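Local coordinates for bacteriocin (Brevibacillus sp. SKDU10, PDB 6LWZ), which probably kills or inhibits competing bacteria as a secreted, disulfide-bonded antimicrobial peptide of the defensin-like laterosporulin family, at residues A[19-31]-A[41-53]. Sequence-based numbering, arbitrary orientation.
Sequences GCHGVEKKYYKQV and LYCRTEWGGPCQL
The carbonyl oxygen of Val31 is gripped by two successive amides of the facing strand, Cys43 N at 2.7 Å and Arg44 N at 3.1 Å. Two residues thus face one, a classic beta bulge in the antiparallel pairing of 26-31 with 41-48; Cys43, whose sulfur forms a disulfide with Cys2, sits in it. Further along, Lys29 and Glu46 exchange both backbone bonds. On the face of Gln30, threonine suits position 45 because one hydroxyl both donates to the amide oxygen, Thr45 OG1 to Gln30 OE1 2.6 Å, and accepts from Tyr42 OH; Gln30 bends at chi2 (-72°) to bring OE1 there, at the in-plane edge of the Tyr42 ring.

The indole of Trp47 lies across the strand onto the 21-24 turn, its CH2 3.4 Å from Glu24 CG. Its six-membered ring presents an edge to the face of His21, planes 73° apart, while Tyr28 CB packs obliquely against CZ3. The amides of Val23 and Glu24 both donate to His21 ND1. Over one indole face lies Lys26 NZ, a cation-pi contact; Thr45 CG2 touches the opposite face.

Between Lys26 and Tyr28 comes a second beta bulge, where Gly48 N bonds Tyr27 O from well above the carbonyl plane; glycine fits, since a CB would crowd Tyr27 CB. Beyond it, Cys51 SG lies over the Tyr27 ring, and Leu53 CD1 packs on Cys20 CB. Largely at the surface, this contact probably owes its stability to backbone bonds within the hairpin and to the Cys20–Cys51 disulfide fastening the tail to strand 10-20, while ring faces meet sulfur and ammonium.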
ATOM      1  N   GLY A  19      -0.595  -6.234   9.535  1.00 38.49           N
ATOM      2  CA  GLY A  19      -0.223  -7.417  10.291  1.00 40.35           C
ATOM      3  C   GLY A  19      -0.070  -8.625   9.384  1.00 40.12           C
ATOM      4  O   GLY A  19       0.408  -8.506   8.255  1.00 40.67           O
ATOM      5  N   CYS A  20      -0.500  -9.785   9.870  1.00 36.29           N
ATOM      6  CA  CYS A  20      -0.168 -11.049   9.223  1.00 33.70           C
ATOM      7  C   CYS A  20      -1.016 -11.317   7.997  1.00 31.31           C
ATOM      8  O   CYS A  20      -2.241 -11.335   8.080  1.00 29.25           O
ATOM      9  CB  CYS A  20      -0.340 -12.202  10.202  1.00 35.19           C
ATOM     10  SG  CYS A  20       0.757 -13.578   9.842  1.00 35.23           S
ATOM     11  N   HIS A  21      -0.368 -11.539   6.859  1.00 28.25           N
ATOM     12  CA  HIS A  21      -1.103 -11.890   5.652  1.00 29.36           C
ATOM     13  C   HIS A  21      -1.634 -13.314   5.803  1.00 29.75           C
ATOM     14  O   HIS A  21      -0.912 -14.211   6.244  1.00 30.59           O
ATOM     15  CB  HIS A  21      -0.225 -11.773   4.412  1.00 28.94           C
ATOM     16  CG  HIS A  21      -0.999 -11.562   3.149  1.00 28.61           C
ATOM     17  ND1 HIS A  21      -1.479 -12.603   2.386  1.00 28.69           N
ATOM     18  CD2 HIS A  21      -1.372 -10.428   2.512  1.00 29.87           C
ATOM     19  CE1 HIS A  21      -2.109 -12.122   1.330  1.00 30.36           C
ATOM     20  NE2 HIS A  21      -2.060 -10.804   1.382  1.00 31.34           N
ATOM     21  N   GLY A  22      -2.900 -13.515   5.450  1.00 28.87           N
ATOM     22  CA  GLY A  22      -3.542 -14.818   5.588  1.00 29.73           C
ATOM     23  C   GLY A  22      -3.053 -15.863   4.602  1.00 30.53           C
ATOM     24  O   GLY A  22      -3.057 -17.049   4.910  1.00 32.24           O
ATOM     25  N   VAL A  23      -2.668 -15.415   3.407  1.00 30.58           N
ATOM     26  CA  VAL A  23      -2.129 -16.276   2.345  1.00 30.79           C
ATOM     27  C   VAL A  23      -0.604 -16.409   2.407  1.00 31.97           C
ATOM     28  O   VAL A  23      -0.070 -17.508   2.527  1.00 31.35           O
ATOM     29  CB  VAL A  23      -2.494 -15.716   0.953  1.00 30.31           C
ATOM     30  CG1 VAL A  23      -1.833 -16.524  -0.154  1.00 33.07           C
ATOM     31  CG2 VAL A  23      -4.001 -15.671   0.777  1.00 26.78           C
ATOM     32  N   GLU A  24       0.086 -15.279   2.295  1.00 31.75           N
ATOM     33  CA  GLU A  24       1.553 -15.241   2.266  1.00 29.47           C
ATOM     34  C   GLU A  24       2.191 -15.415   3.653  1.00 27.90           C
ATOM     35  O   GLU A  24       3.380 -15.703   3.746  1.00 25.89           O
ATOM     36  CB  GLU A  24       2.026 -13.933   1.631  1.00 31.06           C
ATOM     37  CG  GLU A  24       1.596 -13.767   0.180  1.00 33.26           C
ATOM     38  CD  GLU A  24       2.466 -14.542  -0.795  1.00 34.11           C
ATOM     39  OE1 GLU A  24       1.923 -15.116  -1.757  1.00 37.69           O
ATOM     40  OE2 GLU A  24       3.695 -14.576  -0.613  1.00 35.24           O
ATOM     41  N   LYS A  25       1.405 -15.244   4.719  1.00 30.20           N
ATOM     42  CA  LYS A  25       1.889 -15.452   6.097  1.00 32.33           C
ATOM     43  C   LYS A  25       3.194 -14.692   6.364  1.00 30.52           C
ATOM     44  O   LYS A  25       4.181 -15.241   6.867  1.00 26.86           O
ATOM     45  CB  LYS A  25       2.020 -16.946   6.398  1.00 35.51           C
ATOM     46  CG  LYS A  25       0.730 -17.707   6.121  1.00 39.01           C
ATOM     47  CD  LYS A  25       0.593 -18.957   6.977  1.00 42.33           C
ATOM     48  CE  LYS A  25       1.579 -20.044   6.571  1.00 42.53           C
ATOM     49  NZ  LYS A  25       1.006 -21.410   6.768  1.00 41.53           N
ATOM     50  N   LYS A  26       3.163 -13.418   5.986  1.00 30.24           N
ATOM     51  CA  LYS A  26       4.228 -12.457   6.235  1.00 29.07           C
ATOM     52  C   LYS A  26       3.530 -11.186   6.671  1.00 25.28           C
ATOM     53  O   LYS A  26       2.398 -10.906   6.252  1.00 22.73           O
ATOM     54  CB  LYS A  26       5.038 -12.163   4.967  1.00 29.78           C
ATOM     55  CG  LYS A  26       6.107 -13.191   4.617  1.00 30.76           C
ATOM     56  CD  LYS A  26       6.858 -12.826   3.336  1.00 30.13           C
ATOM     57  CE  LYS A  26       6.012 -13.057   2.096  1.00 31.41           C
ATOM     58  NZ  LYS A  26       6.721 -12.665   0.852  1.00 34.61           N
ATOM     59  N   TYR A  27       4.199 -10.410   7.509  1.00 23.46           N
ATOM     60  CA  TYR A  27       3.716  -9.077   7.822  1.00 23.66           C
ATOM     61  C   TYR A  27       3.622  -8.289   6.529  1.00 23.53           C
ATOM     62  O   TYR A  27       4.444  -8.476   5.631  1.00 24.41           O
ATOM     63  CB  TYR A  27       4.656  -8.388   8.802  1.00 22.94           C
ATOM     64  CG  TYR A  27       4.599  -8.992  10.178  1.00 25.66           C
ATOM     65  CD1 TYR A  27       3.413  -8.989  10.898  1.00 25.38           C
ATOM     66  CD2 TYR A  27       5.723  -9.572  10.764  1.00 27.11           C
ATOM     67  CE1 TYR A  27       3.338  -9.543  12.162  1.00 27.19           C
ATOM     68  CE2 TYR A  27       5.658 -10.134  12.034  1.00 28.20           C
ATOM     69  CZ  TYR A  27       4.460 -10.114  12.730  1.00 28.99           C
ATOM     70  OH  TYR A  27       4.364 -10.664  13.997  1.00 32.05           O
ATOM     71  N   TYR A  28       2.609  -7.439   6.407  1.00 22.92           N
ATOM     72  CA  TYR A  28       2.469  -6.615   5.211  1.00 19.39           C
ATOM     73  C   TYR A  28       1.840  -5.251   5.498  1.00 22.69           C
ATOM     74  O   TYR A  28       1.153  -5.053   6.506  1.00 22.79           O
ATOM     75  CB  TYR A  28       1.677  -7.360   4.114  1.00  9.79           C
ATOM     76  CG  TYR A  28       0.190  -7.438   4.372  1.00 17.21           C
ATOM     77  CD1 TYR A  28      -0.311  -8.262   5.368  1.00 20.73           C
ATOM     78  CD2 TYR A  28      -0.713  -6.683   3.629  1.00 22.11           C
ATOM     79  CE1 TYR A  28      -1.666  -8.344   5.619  1.00 24.44           C
ATOM     80  CE2 TYR A  28      -2.078  -6.759   3.871  1.00 23.96           C
ATOM     81  CZ  TYR A  28      -2.544  -7.593   4.868  1.00 24.86           C
ATOM     82  OH  TYR A  28      -3.885  -7.672   5.141  1.00 26.02           O
ATOM     83  N   LYS A  29       2.111  -4.315   4.593  1.00 27.33           N
ATOM     84  CA  LYS A  29       1.536  -2.976   4.636  1.00 30.81           C
ATOM     85  C   LYS A  29       0.871  -2.702   3.305  1.00 29.03           C
ATOM     86  O   LYS A  29       1.451  -2.987   2.259  1.00 27.85           O
ATOM     87  CB  LYS A  29       2.618  -1.923   4.876  1.00 33.43           C
ATOM     88  CG  LYS A  29       3.430  -2.150   6.138  1.00 37.11           C
ATOM     89  CD  LYS A  29       4.548  -1.130   6.275  1.00 39.86           C
ATOM     90  CE  LYS A  29       5.526  -1.545   7.357  1.00 41.19           C
ATOM     91  NZ  LYS A  29       6.542  -0.494   7.604  1.00 41.79           N
ATOM     92  N   GLN A  30      -0.346  -2.175   3.346  1.00 31.16           N
ATOM     93  CA  GLN A  30      -1.007  -1.701   2.142  1.00 33.32           C
ATOM     94  C   GLN A  30      -0.581  -0.261   1.913  1.00 29.04           C
ATOM     95  O   GLN A  30      -0.680   0.559   2.819  1.00 28.72           O
ATOM     96  CB  GLN A  30      -2.528  -1.781   2.275  1.00 38.92           C
ATOM     97  CG  GLN A  30      -3.083  -3.195   2.358  1.00 42.61           C
ATOM     98  CD  GLN A  30      -3.018  -3.941   1.039  1.00 45.37           C
ATOM     99  OE1 GLN A  30      -1.941  -4.132   0.467  1.00 46.94           O
ATOM    100  NE2 GLN A  30      -4.175  -4.386   0.558  1.00 45.26           N
ATOM    101  N   VAL A  31      -0.105   0.028   0.704  1.00 25.67           N
ATOM    102  CA  VAL A  31       0.394   1.347   0.344  1.00 24.55           C
ATOM    103  C   VAL A  31      -0.586   2.015  -0.612  1.00 24.06           C
ATOM    104  O   VAL A  31      -0.966   1.440  -1.635  1.00 23.88           O
ATOM    105  CB  VAL A  31       1.788   1.265  -0.322  1.00 24.30           C
ATOM    106  CG1 VAL A  31       2.327   2.654  -0.663  1.00 23.86           C
ATOM    107  CG2 VAL A  31       2.766   0.541   0.581  1.00 25.72           C
ATOM    108  N   LEU A  41      -5.798   6.185  -3.723  1.00 41.45           N
ATOM    109  CA  LEU A  41      -5.825   5.006  -4.601  1.00 42.92           C
ATOM    110  C   LEU A  41      -4.793   3.998  -4.110  1.00 33.74           C
ATOM    111  O   LEU A  41      -3.687   4.386  -3.732  1.00 26.59           O
ATOM    112  CB  LEU A  41      -5.528   5.433  -6.035  1.00 39.47           C
ATOM    113  CG  LEU A  41      -6.558   6.362  -6.657  1.00 37.52           C
ATOM    114  CD1 LEU A  41      -6.162   6.737  -8.064  1.00 40.41           C
ATOM    115  CD2 LEU A  41      -7.948   5.769  -6.621  1.00 34.09           C
ATOM    116  N   TYR A  42      -5.189   2.739  -4.157  1.00 33.75           N
ATOM    117  CA  TYR A  42      -4.317   1.618  -3.761  1.00 29.50           C
ATOM    118  C   TYR A  42      -3.117   1.563  -4.700  1.00 24.89           C
ATOM    119  O   TYR A  42      -3.286   1.552  -5.893  1.00 23.46           O
ATOM    120  CB  TYR A  42      -5.078   0.310  -3.906  1.00 29.21           C
ATOM    121  CG  TYR A  42      -4.204  -0.882  -3.692  1.00 29.09           C
ATOM    122  CD1 TYR A  42      -3.760  -1.192  -2.429  1.00 28.89           C
ATOM    123  CD2 TYR A  42      -3.812  -1.677  -4.740  1.00 28.57           C
ATOM    124  CE1 TYR A  42      -2.948  -2.278  -2.201  1.00 29.60           C
ATOM    125  CE2 TYR A  42      -3.005  -2.771  -4.536  1.00 28.81           C
ATOM    126  CZ  TYR A  42      -2.573  -3.064  -3.264  1.00 30.27           C
ATOM    127  OH  TYR A  42      -1.777  -4.124  -3.034  1.00 34.24           O
ATOM    128  N   CYS A  43      -1.934   1.514  -4.112  1.00 23.04           N
ATOM    129  CA  CYS A  43      -0.694   1.470  -4.904  1.00 23.34           C
ATOM    130  C   CYS A  43      -0.143   0.052  -4.937  1.00 20.94           C
ATOM    131  O   CYS A  43      -0.102  -0.506  -6.008  1.00 25.03           O
ATOM    132  CB  CYS A  43       0.373   2.389  -4.319  1.00 25.90           C
ATOM    133  SG  CYS A  43       1.781   2.703  -5.408  1.00 33.27           S
ATOM    134  N   ARG A  44       0.233  -0.484  -3.787  1.00 15.41           N
ATOM    135  CA  ARG A  44       0.923  -1.763  -3.731  1.00  6.81           C
ATOM    136  C   ARG A  44       1.001  -2.305  -2.310  1.00 13.14           C
ATOM    137  O   ARG A  44       0.670  -1.616  -1.351  1.00 18.12           O
ATOM    138  CB  ARG A  44       2.336  -1.623  -4.331  1.00  8.80           C
ATOM    139  CG  ARG A  44       3.142  -0.454  -3.776  1.00 17.99           C
ATOM    140  CD  ARG A  44       4.589  -0.458  -4.236  1.00 28.27           C
ATOM    141  NE  ARG A  44       5.457  -1.170  -3.295  1.00 35.58           N
ATOM    142  CZ  ARG A  44       6.117  -2.302  -3.544  1.00 46.00           C
ATOM    143  NH1 ARG A  44       6.044  -2.910  -4.731  1.00 54.16           N
ATOM    144  NH2 ARG A  44       6.872  -2.833  -2.586  1.00 49.85           N
ATOM    145  N   THR A  45       1.425  -3.557  -2.196  1.00 20.74           N
ATOM    146  CA  THR A  45       1.640  -4.213  -0.914  1.00 25.78           C
ATOM    147  C   THR A  45       3.138  -4.278  -0.654  1.00 28.25           C
ATOM    148  O   THR A  45       3.904  -4.635  -1.551  1.00 31.15           O
ATOM    149  CB  THR A  45       1.075  -5.652  -0.929  1.00 30.08           C
ATOM    150  OG1 THR A  45      -0.359  -5.609  -0.983  1.00 30.53           O
ATOM    151  CG2 THR A  45       1.522  -6.444   0.315  1.00 31.90           C
ATOM    152  N   GLU A  46       3.537  -3.954   0.575  1.00 30.57           N
ATOM    153  CA  GLU A  46       4.935  -4.005   1.012  1.00 35.27           C
ATOM    154  C   GLU A  46       5.100  -5.157   2.000  1.00 37.89           C
ATOM    155  O   GLU A  46       4.384  -5.215   2.995  1.00 43.85           O
ATOM    156  CB  GLU A  46       5.308  -2.677   1.682  1.00 37.15           C
ATOM    157  CG  GLU A  46       6.681  -2.632   2.337  1.00 39.33           C
ATOM    158  CD  GLU A  46       7.830  -2.742   1.351  1.00 44.21           C
ATOM    159  OE1 GLU A  46       7.616  -2.544   0.131  1.00 48.85           O
ATOM    160  OE2 GLU A  46       8.964  -3.017   1.801  1.00 40.13           O
ATOM    161  N   TRP A  47       6.038  -6.063   1.742  1.00 38.88           N
ATOM    162  CA  TRP A  47       6.179  -7.269   2.561  1.00 39.20           C
ATOM    163  C   TRP A  47       7.161  -7.087   3.706  1.00 36.26           C
ATOM    164  O   TRP A  47       8.193  -6.442   3.557  1.00 33.11           O
ATOM    165  CB  TRP A  47       6.621  -8.458   1.714  1.00 42.77           C
ATOM    166  CG  TRP A  47       5.630  -8.865   0.680  1.00 43.69           C
ATOM    167  CD1 TRP A  47       5.801  -8.836  -0.671  1.00 44.72           C
ATOM    168  CD2 TRP A  47       4.305  -9.364   0.906  1.00 44.85           C
ATOM    169  NE1 TRP A  47       4.667  -9.281  -1.300  1.00 44.99           N
ATOM    170  CE2 TRP A  47       3.733  -9.615  -0.356  1.00 45.55           C
ATOM    171  CE3 TRP A  47       3.548  -9.623   2.057  1.00 46.41           C
ATOM    172  CZ2 TRP A  47       2.435 -10.111  -0.506  1.00 48.59           C
ATOM    173  CZ3 TRP A  47       2.255 -10.115   1.908  1.00 49.29           C
ATOM    174  CH2 TRP A  47       1.711 -10.350   0.634  1.00 49.60           C
ATOM    175  N   GLY A  48       6.826  -7.680   4.845  1.00 36.81           N
ATOM    176  CA  GLY A  48       7.677  -7.671   6.026  1.00 37.17           C
ATOM    177  C   GLY A  48       8.222  -9.055   6.324  1.00 36.38           C
ATOM    178  O   GLY A  48       8.374  -9.892   5.424  1.00 33.70           O
ATOM    179  N   GLY A  49       8.499  -9.307   7.597  1.00 36.06           N
ATOM    180  CA  GLY A  49       9.112 -10.564   8.013  1.00 35.45           C
ATOM    181  C   GLY A  49       8.160 -11.743   7.964  1.00 35.19           C
ATOM    182  O   GLY A  49       6.979 -11.584   7.620  1.00 34.80           O
ATOM    183  N   PRO A  50       8.667 -12.940   8.301  1.00 33.41           N
ATOM    184  CA  PRO A  50       7.786 -14.086   8.400  1.00 34.57           C
ATOM    185  C   PRO A  50       6.849 -13.944   9.590  1.00 37.88           C
ATOM    186  O   PRO A  50       7.076 -13.129  10.493  1.00 37.81           O
ATOM    187  CB  PRO A  50       8.735 -15.268   8.569  1.00 32.16           C
ATOM    188  CG  PRO A  50       9.975 -14.694   9.120  1.00 33.88           C
ATOM    189  CD  PRO A  50      10.053 -13.270   8.662  1.00 32.76           C
ATOM    190  N   CYS A  51       5.805 -14.752   9.579  1.00 38.74           N
ATOM    191  CA  CYS A  51       4.638 -14.450  10.360  1.00 39.60           C
ATOM    192  C   CYS A  51       3.995 -15.638  11.038  1.00 43.51           C
ATOM    193  O   CYS A  51       3.999 -16.751  10.511  1.00 44.63           O
ATOM    194  CB  CYS A  51       3.629 -13.847   9.422  1.00 42.68           C
ATOM    195  SG  CYS A  51       2.535 -12.703  10.206  1.00 43.92           S
ATOM    196  N   GLN A  52       3.385 -15.349  12.183  1.00 46.38           N
ATOM    197  CA  GLN A  52       2.810 -16.356  13.046  1.00 53.25           C
ATOM    198  C   GLN A  52       1.379 -16.652  12.619  1.00 51.11           C
ATOM    199  O   GLN A  52       1.082 -17.762  12.182  1.00 54.00           O
ATOM    200  CB  GLN A  52       2.849 -15.889  14.507  1.00 61.87           C
ATOM    201  CG  GLN A  52       4.255 -15.708  15.074  1.00 64.72           C
ATOM    202  CD  GLN A  52       4.881 -14.361  14.746  1.00 68.69           C
ATOM    203  OE1 GLN A  52       4.213 -13.324  14.777  1.00 71.70           O
ATOM    204  NE2 GLN A  52       6.177 -14.369  14.445  1.00 65.97           N
ATOM    205  N   LEU A  53       0.509 -15.651  12.727  1.00 46.43           N
ATOM    206  CA  LEU A  53      -0.923 -15.822  12.469  1.00 48.55           C
ATOM    207  C   LEU A  53      -1.540 -16.665  13.587  1.00 50.81           C
ATOM    208  O   LEU A  53      -2.691 -17.098  13.503  1.00 41.53           O
ATOM    209  CB  LEU A  53      -1.174 -16.473  11.094  1.00 52.41           C
ATOM    210  CG  LEU A  53      -2.544 -16.259  10.432  1.00 44.80           C
ATOM    211  CD1 LEU A  53      -2.632 -14.905   9.750  1.00 39.66           C
ATOM    212  CD2 LEU A  53      -2.838 -17.358   9.425  1.00 45.56           C
TER